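Local coordinates for protein B-agarase (Saccharophagus degradans, PDB 4BQ2) that hydrolyses the beta-1,4 linkages of agarose as an exo-acting family 50 glycoside hydrolase, probably releasing short products from a chain end, at residues A[267-275]-A[689-697]; A[598-609]-A[620-630]. One frame throughout, in Å; residues are numbered along the deposited sequence.

How the contacts relate
Contact 2 is the buried, largely polar member of the pair; contact 1 lies further out and is mainly apolar. In contact 2, nearer the centre of the chain, strand 624-627 meets the stretch following strand 598-599 through backbone bonds, a serine hydroxyl, bridging waters and a salt bridge. Contact 1 is partly buried; 267-275 and 689-697 share a single hydrogen bond and otherwise pack through apolar groups. Strands 270-274, 693-699 and 624-627 belong to the same mixed sheet. The contacts also touch directly, Leu273 CD2 lying 3.7 Å from Leu598 CD1, and along the chain contact 2 is nested within the loop that contact 1 closes.

Contact 1: residues A[267-275]-A[689-697]; sequences INGKWMLVD and DNPYFVGAH
Val694 and Trp271 face each other across this contact, the valine laying CG1 against the tryptophan CB at 3.9 Å. Its other methyl, CG2, serves Leu273, meeting CD1 at 3.7 Å with the two side chains crossing at about a right angle. With chi1 at -51°, CG1 stands anti to the carbonyl carbon while CG2 falls between the backbone N and that carbon, which is how one branched residue fills both places. At the Pro691-Tyr692 end, the rims of Trp271 and Tyr692 meet, CD1 to CD1 at 3.7 Å, with the five-membered ring and the phenol planes inclined by 41° and neither ring over the other's face. One hydrogen bond joins the backbones: Trp271 N gives to Pro691 O at 2.8 Å. The strands 270-274 and 693-697 are not paired neighbours; strand 280-287 lies between them in the mixed sheet, bonding to Leu273 through Tyr281 and to Val694 through Ala283. Within 689-697, Asn690 OD1 accepts from Tyr692 N at 2.9 Å, an Asx turn just before strand 693-697. Further out, the indole NE1 hydrogen-bonds to Asp645 OD1, and Arg746 bonds both Trp271 O and Asn690 O.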
# COMPACT_ATOMS: atom_id res chain seq x y z
N ILE A 267 25.98 15.23 2.40
CA ILE A 267 26.74 15.98 1.44
C ILE A 267 26.14 17.38 1.40
O ILE A 267 24.97 17.55 1.06
CB ILE A 267 26.77 15.32 0.06
CG1 ILE A 267 27.34 13.90 0.15
CG2 ILE A 267 27.56 16.19 -0.92
CD1 ILE A 267 27.27 13.09 -1.13
N ASN A 268 26.95 18.34 1.82
CA ASN A 268 26.56 19.73 2.08
C ASN A 268 25.14 19.88 2.61
O ASN A 268 24.28 20.49 1.98
CB ASN A 268 26.85 20.60 0.85
CG ASN A 268 28.33 20.63 0.49
OD1 ASN A 268 28.70 20.44 -0.66
ND2 ASN A 268 29.19 20.83 1.50
N GLY A 269 24.89 19.30 3.77
CA GLY A 269 23.64 19.52 4.47
C GLY A 269 22.48 18.64 4.02
O GLY A 269 21.38 18.76 4.55
N LYS A 270 22.73 17.74 3.06
CA LYS A 270 21.69 16.82 2.57
C LYS A 270 22.15 15.37 2.65
O LYS A 270 23.22 15.02 2.12
CB LYS A 270 21.34 17.12 1.12
CG LYS A 270 20.81 18.53 0.93
CD LYS A 270 20.49 18.80 -0.52
CE LYS A 270 19.95 20.22 -0.68
NZ LYS A 270 19.74 20.49 -2.12
N TRP A 271 21.33 14.53 3.27
CA TRP A 271 21.66 13.13 3.33
C TRP A 271 21.64 12.48 1.96
O TRP A 271 20.73 12.73 1.16
CB TRP A 271 20.68 12.40 4.24
CG TRP A 271 21.05 12.53 5.70
CD1 TRP A 271 20.43 13.31 6.65
CD2 TRP A 271 22.13 11.87 6.36
NE1 TRP A 271 21.07 13.16 7.87
CE2 TRP A 271 22.12 12.29 7.71
CE3 TRP A 271 23.13 10.96 5.92
CZ2 TRP A 271 23.03 11.79 8.65
CZ3 TRP A 271 24.05 10.51 6.85
CH2 TRP A 271 23.99 10.90 8.21
N MET A 272 22.66 11.66 1.71
CA MET A 272 22.82 10.94 0.45
C MET A 272 23.30 9.52 0.70
O MET A 272 23.80 9.17 1.78
CB MET A 272 23.84 11.67 -0.47
CG MET A 272 23.36 13.01 -1.04
SD MET A 272 21.93 12.82 -2.12
CE MET A 272 22.69 12.45 -3.70
N LEU A 273 23.12 8.70 -0.32
CA LEU A 273 23.90 7.47 -0.39
C LEU A 273 25.21 7.77 -1.09
O LEU A 273 25.34 8.77 -1.79
CB LEU A 273 23.11 6.33 -1.05
CG LEU A 273 21.89 5.82 -0.23
CD1 LEU A 273 20.79 5.19 -1.10
CD2 LEU A 273 22.30 4.86 0.86
N VAL A 274 26.16 6.86 -0.95
CA VAL A 274 27.40 6.94 -1.72
C VAL A 274 27.60 5.55 -2.27
O VAL A 274 27.49 4.57 -1.54
CB VAL A 274 28.58 7.32 -0.80
CG1 VAL A 274 29.92 7.22 -1.53
CG2 VAL A 274 28.38 8.71 -0.22
N ASP A 275 27.93 5.45 -3.55
CA ASP A 275 28.05 4.15 -4.18
C ASP A 275 29.41 3.44 -3.84
O ASP A 275 30.28 4.04 -3.23
CB ASP A 275 27.67 4.24 -5.66
CG ASP A 275 28.81 4.70 -6.58
OD1 ASP A 275 29.98 4.81 -6.14
OD2 ASP A 275 28.51 4.96 -7.77
N ASP A 689 13.36 17.46 -2.54
CA ASP A 689 13.49 18.65 -1.69
C ASP A 689 13.71 18.40 -0.18
O ASP A 689 13.94 19.35 0.55
CB ASP A 689 12.25 19.56 -1.83
CG ASP A 689 12.12 20.18 -3.22
OD1 ASP A 689 13.05 20.06 -4.02
OD2 ASP A 689 11.06 20.77 -3.51
N ASN A 690 13.50 17.17 0.29
CA ASN A 690 13.62 16.90 1.71
C ASN A 690 15.06 16.41 1.98
O ASN A 690 15.46 15.39 1.44
CB ASN A 690 12.55 15.88 2.15
CG ASN A 690 12.55 15.67 3.65
OD1 ASN A 690 13.60 15.40 4.22
ND2 ASN A 690 11.38 15.83 4.31
N PRO A 691 15.84 17.15 2.79
CA PRO A 691 17.25 16.82 2.98
C PRO A 691 17.51 15.49 3.70
O PRO A 691 18.65 15.02 3.69
CB PRO A 691 17.79 18.00 3.80
CG PRO A 691 16.61 18.61 4.45
CD PRO A 691 15.43 18.35 3.54
N TYR A 692 16.50 14.90 4.33
CA TYR A 692 16.63 13.62 5.03
C TYR A 692 16.48 12.38 4.14
O TYR A 692 16.89 11.30 4.54
CB TYR A 692 15.70 13.58 6.25
CG TYR A 692 16.07 14.75 7.14
CD1 TYR A 692 17.25 14.71 7.88
CD2 TYR A 692 15.32 15.95 7.14
CE1 TYR A 692 17.66 15.80 8.65
CE2 TYR A 692 15.72 17.05 7.92
CZ TYR A 692 16.90 16.96 8.65
OH TYR A 692 17.32 18.01 9.43
N PHE A 693 15.91 12.54 2.95
CA PHE A 693 15.65 11.35 2.11
C PHE A 693 16.75 11.05 1.15
O PHE A 693 17.22 11.95 0.46
CB PHE A 693 14.28 11.45 1.40
CG PHE A 693 13.16 11.15 2.33
CD1 PHE A 693 12.78 9.83 2.57
CD2 PHE A 693 12.53 12.17 3.03
CE1 PHE A 693 11.77 9.52 3.47
CE2 PHE A 693 11.50 11.87 3.92
CZ PHE A 693 11.12 10.55 4.15
N VAL A 694 17.19 9.80 1.14
CA VAL A 694 18.15 9.32 0.15
C VAL A 694 17.58 8.54 -1.03
O VAL A 694 18.34 8.05 -1.88
CB VAL A 694 19.30 8.53 0.79
CG1 VAL A 694 19.91 9.35 1.94
CG2 VAL A 694 18.81 7.14 1.27
N GLY A 695 16.26 8.46 -1.11
CA GLY A 695 15.60 7.80 -2.24
C GLY A 695 14.12 7.54 -2.01
O GLY A 695 13.59 7.78 -0.93
N ALA A 696 13.47 7.00 -3.03
CA ALA A 696 12.03 6.67 -2.97
C ALA A 696 11.73 5.61 -4.02
O ALA A 696 12.10 5.78 -5.19
CB ALA A 696 11.20 7.92 -3.28
N HIS A 697 11.06 4.55 -3.61
CA HIS A 697 10.65 3.47 -4.51
C HIS A 697 9.12 3.50 -4.67
O HIS A 697 8.35 3.72 -3.73
CB HIS A 697 11.09 2.09 -3.97
CG HIS A 697 12.57 1.86 -4.03
ND1 HIS A 697 13.29 1.32 -2.98
CD2 HIS A 697 13.47 2.09 -5.03
CE1 HIS A 697 14.56 1.21 -3.33
NE2 HIS A 697 14.70 1.68 -4.57

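Contact 2: residues A[598-609]-A[620-630]; sequences LYLGARFPDWGM and YADVVSYNSYK
The Phe604 ring has a water over one face, toward its rim, while Val624 CG1 and Tyr626 CD1 and CE1 lie at its edge. Phe604 CE2 is 3.8 Å from Val624 CG1; the Phe604 and Tyr626 planes, 51° apart, form an oblique pair. Met609 CE packs on Tyr626 CE1 at 3.9 Å, and its SD lies 5.4 Å from the Tyr626 ring centroid, an oblique Met-aromatic contact. The Tyr599 ring carries Gly601 N over one face and has Tyr620 O at its edge. Over one face of the Arg603 guanidinium lies Asn627 OD1, with the amide plane turned 67° away; the arginine's polar end goes to Asn490 and Glu652, and Asn627 ND2 to Glu491.

Ser625 OG, set between the backbone N and the carbonyl carbon (chi1 44°), can both donate to Leu600 O at 2.6 Å and accept from Arg603 N at 2.9 Å. The water over the Phe604 face accepts from Ala602 N and donates to Ser625 O.

Helix 611-620 links the roughly parallel strands 598-599 and 624-627, consistent with one beta-alpha-beta unit of the (beta/alpha)8 barrel expected of this family, in a region partially matching beta-galactosidases. A single bridge pairs Phe604 with Tyr626: Phe604 N gives to Ser625 O and Asn627 N to Phe604 O. Near the start, Tyr599 N meets the anti lone pair of Asp622 OD2 at 2.7 Å, almost straight. At the far end Lys630 NZ makes a salt bridge to Asp606 OD2 at 2.6 Å, approaching from above the carboxylate plane.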
# COMPACT_ATOMS: atom_id res chain seq x y z
N LEU A 598 24.12 -2.03 4.32
CA LEU A 598 23.18 -1.17 5.07
C LEU A 598 21.93 -1.93 5.46
O LEU A 598 21.38 -2.72 4.65
CB LEU A 598 22.77 0.02 4.21
CG LEU A 598 23.91 0.92 3.78
CD1 LEU A 598 23.40 1.92 2.75
CD2 LEU A 598 24.44 1.62 5.03
N TYR A 599 21.49 -1.73 6.70
CA TYR A 599 20.25 -2.32 7.12
C TYR A 599 19.22 -1.19 7.03
O TYR A 599 19.41 -0.11 7.58
CB TYR A 599 20.35 -2.88 8.56
CG TYR A 599 19.02 -3.06 9.26
CD1 TYR A 599 17.95 -3.72 8.64
CD2 TYR A 599 18.85 -2.62 10.57
CE1 TYR A 599 16.74 -3.88 9.28
CE2 TYR A 599 17.65 -2.76 11.23
CZ TYR A 599 16.59 -3.38 10.58
OH TYR A 599 15.41 -3.53 11.25
N LEU A 600 18.11 -1.46 6.36
CA LEU A 600 17.19 -0.40 5.95
C LEU A 600 15.88 -0.35 6.73
O LEU A 600 14.91 0.25 6.26
CB LEU A 600 16.92 -0.52 4.44
CG LEU A 600 18.16 -0.57 3.53
CD1 LEU A 600 17.70 -0.98 2.14
CD2 LEU A 600 18.93 0.76 3.50
N GLY A 601 15.81 -0.96 7.90
CA GLY A 601 14.59 -0.79 8.72
C GLY A 601 13.42 -1.68 8.31
O GLY A 601 13.63 -2.70 7.68
N ALA A 602 12.18 -1.27 8.63
CA ALA A 602 11.04 -2.18 8.60
C ALA A 602 9.85 -1.60 7.87
O ALA A 602 8.73 -2.16 7.95
CB ALA A 602 10.66 -2.61 10.04
N ARG A 603 10.09 -0.50 7.15
CA ARG A 603 9.08 0.10 6.26
C ARG A 603 7.79 0.49 6.99
O ARG A 603 6.75 -0.20 6.91
CB ARG A 603 8.81 -0.85 5.06
CG ARG A 603 10.13 -1.37 4.45
CD ARG A 603 9.92 -2.58 3.52
NE ARG A 603 9.05 -2.27 2.38
CZ ARG A 603 9.45 -1.60 1.28
NH1 ARG A 603 10.71 -1.16 1.15
NH2 ARG A 603 8.59 -1.41 0.29
N PHE A 604 7.85 1.64 7.66
CA PHE A 604 6.72 2.09 8.50
C PHE A 604 5.64 2.73 7.64
O PHE A 604 5.91 3.66 6.87
CB PHE A 604 7.19 3.19 9.48
CG PHE A 604 8.23 2.75 10.47
CD1 PHE A 604 8.04 1.62 11.27
CD2 PHE A 604 9.39 3.51 10.65
CE1 PHE A 604 8.99 1.26 12.21
CE2 PHE A 604 10.33 3.15 11.59
CZ PHE A 604 10.12 2.03 12.39
N PRO A 605 4.39 2.25 7.77
CA PRO A 605 3.28 2.95 7.12
C PRO A 605 2.76 4.07 8.01
O PRO A 605 3.17 4.17 9.20
CB PRO A 605 2.21 1.87 7.00
CG PRO A 605 2.48 0.93 8.15
CD PRO A 605 3.94 1.11 8.59
N ASP A 606 1.87 4.90 7.49
CA ASP A 606 1.29 5.96 8.33
C ASP A 606 0.45 5.47 9.51
O ASP A 606 0.32 6.15 10.51
CB ASP A 606 0.59 7.01 7.47
CG ASP A 606 -0.73 6.54 6.90
OD1 ASP A 606 -0.99 5.32 6.81
OD2 ASP A 606 -1.52 7.43 6.55
N TRP A 607 -0.07 4.26 9.41
CA TRP A 607 -0.85 3.67 10.50
C TRP A 607 -0.00 2.83 11.45
O TRP A 607 -0.52 2.11 12.31
CB TRP A 607 -2.05 2.87 9.92
CG TRP A 607 -1.67 1.94 8.78
CD1 TRP A 607 -1.73 2.21 7.44
CD2 TRP A 607 -1.18 0.58 8.89
NE1 TRP A 607 -1.31 1.12 6.72
CE2 TRP A 607 -0.97 0.11 7.58
CE3 TRP A 607 -0.90 -0.27 9.97
CZ2 TRP A 607 -0.49 -1.19 7.31
CZ3 TRP A 607 -0.42 -1.59 9.71
CH2 TRP A 607 -0.22 -2.02 8.37
N GLY A 608 1.32 2.90 11.29
CA GLY A 608 2.17 2.09 12.12
C GLY A 608 3.50 2.75 12.42
O GLY A 608 4.55 2.09 12.37
N MET A 609 3.50 4.04 12.73
CA MET A 609 4.78 4.67 13.10
C MET A 609 4.74 5.53 14.39
O MET A 609 5.15 6.71 14.35
CB MET A 609 5.34 5.47 11.92
CG MET A 609 4.35 6.48 11.33
SD MET A 609 4.99 7.30 9.85
CE MET A 609 6.20 8.48 10.50
N TYR A 620 19.16 1.73 15.37
CA TYR A 620 19.76 0.52 14.82
C TYR A 620 19.86 0.45 13.30
O TYR A 620 20.81 -0.13 12.77
CB TYR A 620 19.02 -0.72 15.33
CG TYR A 620 19.19 -0.96 16.82
CD1 TYR A 620 20.36 -1.53 17.33
CD2 TYR A 620 18.19 -0.62 17.71
CE1 TYR A 620 20.52 -1.75 18.69
CE2 TYR A 620 18.35 -0.82 19.07
CZ TYR A 620 19.52 -1.39 19.54
OH TYR A 620 19.66 -1.62 20.88
N ALA A 621 18.87 1.00 12.60
CA ALA A 621 18.89 1.00 11.13
C ALA A 621 19.89 2.03 10.62
O ALA A 621 19.99 3.14 11.18
CB ALA A 621 17.51 1.30 10.60
N ASP A 622 20.63 1.66 9.58
CA ASP A 622 21.49 2.62 8.86
C ASP A 622 20.63 3.67 8.19
O ASP A 622 21.00 4.83 8.13
CB ASP A 622 22.34 1.89 7.82
CG ASP A 622 23.30 0.87 8.46
OD1 ASP A 622 24.29 1.30 9.07
OD2 ASP A 622 23.03 -0.34 8.40
N VAL A 623 19.48 3.25 7.67
CA VAL A 623 18.57 4.14 6.94
C VAL A 623 17.15 3.76 7.44
O VAL A 623 16.81 2.57 7.44
CB VAL A 623 18.65 3.91 5.41
CG1 VAL A 623 17.68 4.83 4.70
CG2 VAL A 623 20.04 4.18 4.87
N VAL A 624 16.35 4.74 7.87
CA VAL A 624 14.99 4.48 8.34
C VAL A 624 14.01 4.50 7.16
O VAL A 624 13.98 5.48 6.38
CB VAL A 624 14.54 5.52 9.41
CG1 VAL A 624 13.17 5.14 9.95
CG2 VAL A 624 15.55 5.54 10.57
N SER A 625 13.20 3.45 7.00
CA SER A 625 12.28 3.37 5.83
C SER A 625 10.84 3.62 6.22
O SER A 625 10.38 3.13 7.28
CB SER A 625 12.37 2.02 5.13
OG SER A 625 12.39 1.00 6.09
N TYR A 626 10.15 4.35 5.37
CA TYR A 626 8.72 4.67 5.53
C TYR A 626 8.02 4.40 4.20
O TYR A 626 8.57 4.71 3.13
CB TYR A 626 8.53 6.16 5.85
CG TYR A 626 9.36 6.72 7.00
CD1 TYR A 626 8.90 6.66 8.33
CD2 TYR A 626 10.62 7.29 6.77
CE1 TYR A 626 9.65 7.17 9.40
CE2 TYR A 626 11.40 7.80 7.83
CZ TYR A 626 10.91 7.73 9.14
OH TYR A 626 11.66 8.23 10.18
N ASN A 627 6.82 3.86 4.27
CA ASN A 627 5.92 3.75 3.09
C ASN A 627 4.91 4.90 3.26
O ASN A 627 4.27 4.96 4.29
CB ASN A 627 5.17 2.41 3.12
CG ASN A 627 6.09 1.23 2.92
OD1 ASN A 627 7.24 1.41 2.53
ND2 ASN A 627 5.61 0.02 3.21
N SER A 628 4.77 5.77 2.27
CA SER A 628 3.91 6.94 2.44
C SER A 628 3.10 7.18 1.17
O SER A 628 3.58 7.76 0.17
CB SER A 628 4.73 8.20 2.84
OG SER A 628 3.86 9.31 3.14
N TYR A 629 1.86 6.69 1.20
CA TYR A 629 0.97 6.85 0.08
C TYR A 629 0.17 8.13 0.25
O TYR A 629 -0.93 8.12 0.78
CB TYR A 629 0.05 5.64 -0.00
CG TYR A 629 0.75 4.33 -0.38
CD1 TYR A 629 1.01 4.03 -1.71
CD2 TYR A 629 1.06 3.39 0.58
CE1 TYR A 629 1.62 2.83 -2.07
CE2 TYR A 629 1.68 2.18 0.23
CZ TYR A 629 1.93 1.91 -1.11
OH TYR A 629 2.52 0.69 -1.48
N LYS A 630 0.74 9.21 -0.25
CA LYS A 630 0.17 10.55 -0.15
C LYS A 630 0.57 11.22 -1.45
O LYS A 630 1.25 10.61 -2.29
CB LYS A 630 0.81 11.33 1.04
CG LYS A 630 0.74 10.64 2.40
CD LYS A 630 -0.69 10.54 2.94
CE LYS A 630 -0.68 9.69 4.20
NZ LYS A 630 -1.96 8.99 4.48
O HOH W 1 11.91 1.53 9.24
O HOH W 2 1.35 4.17 4.77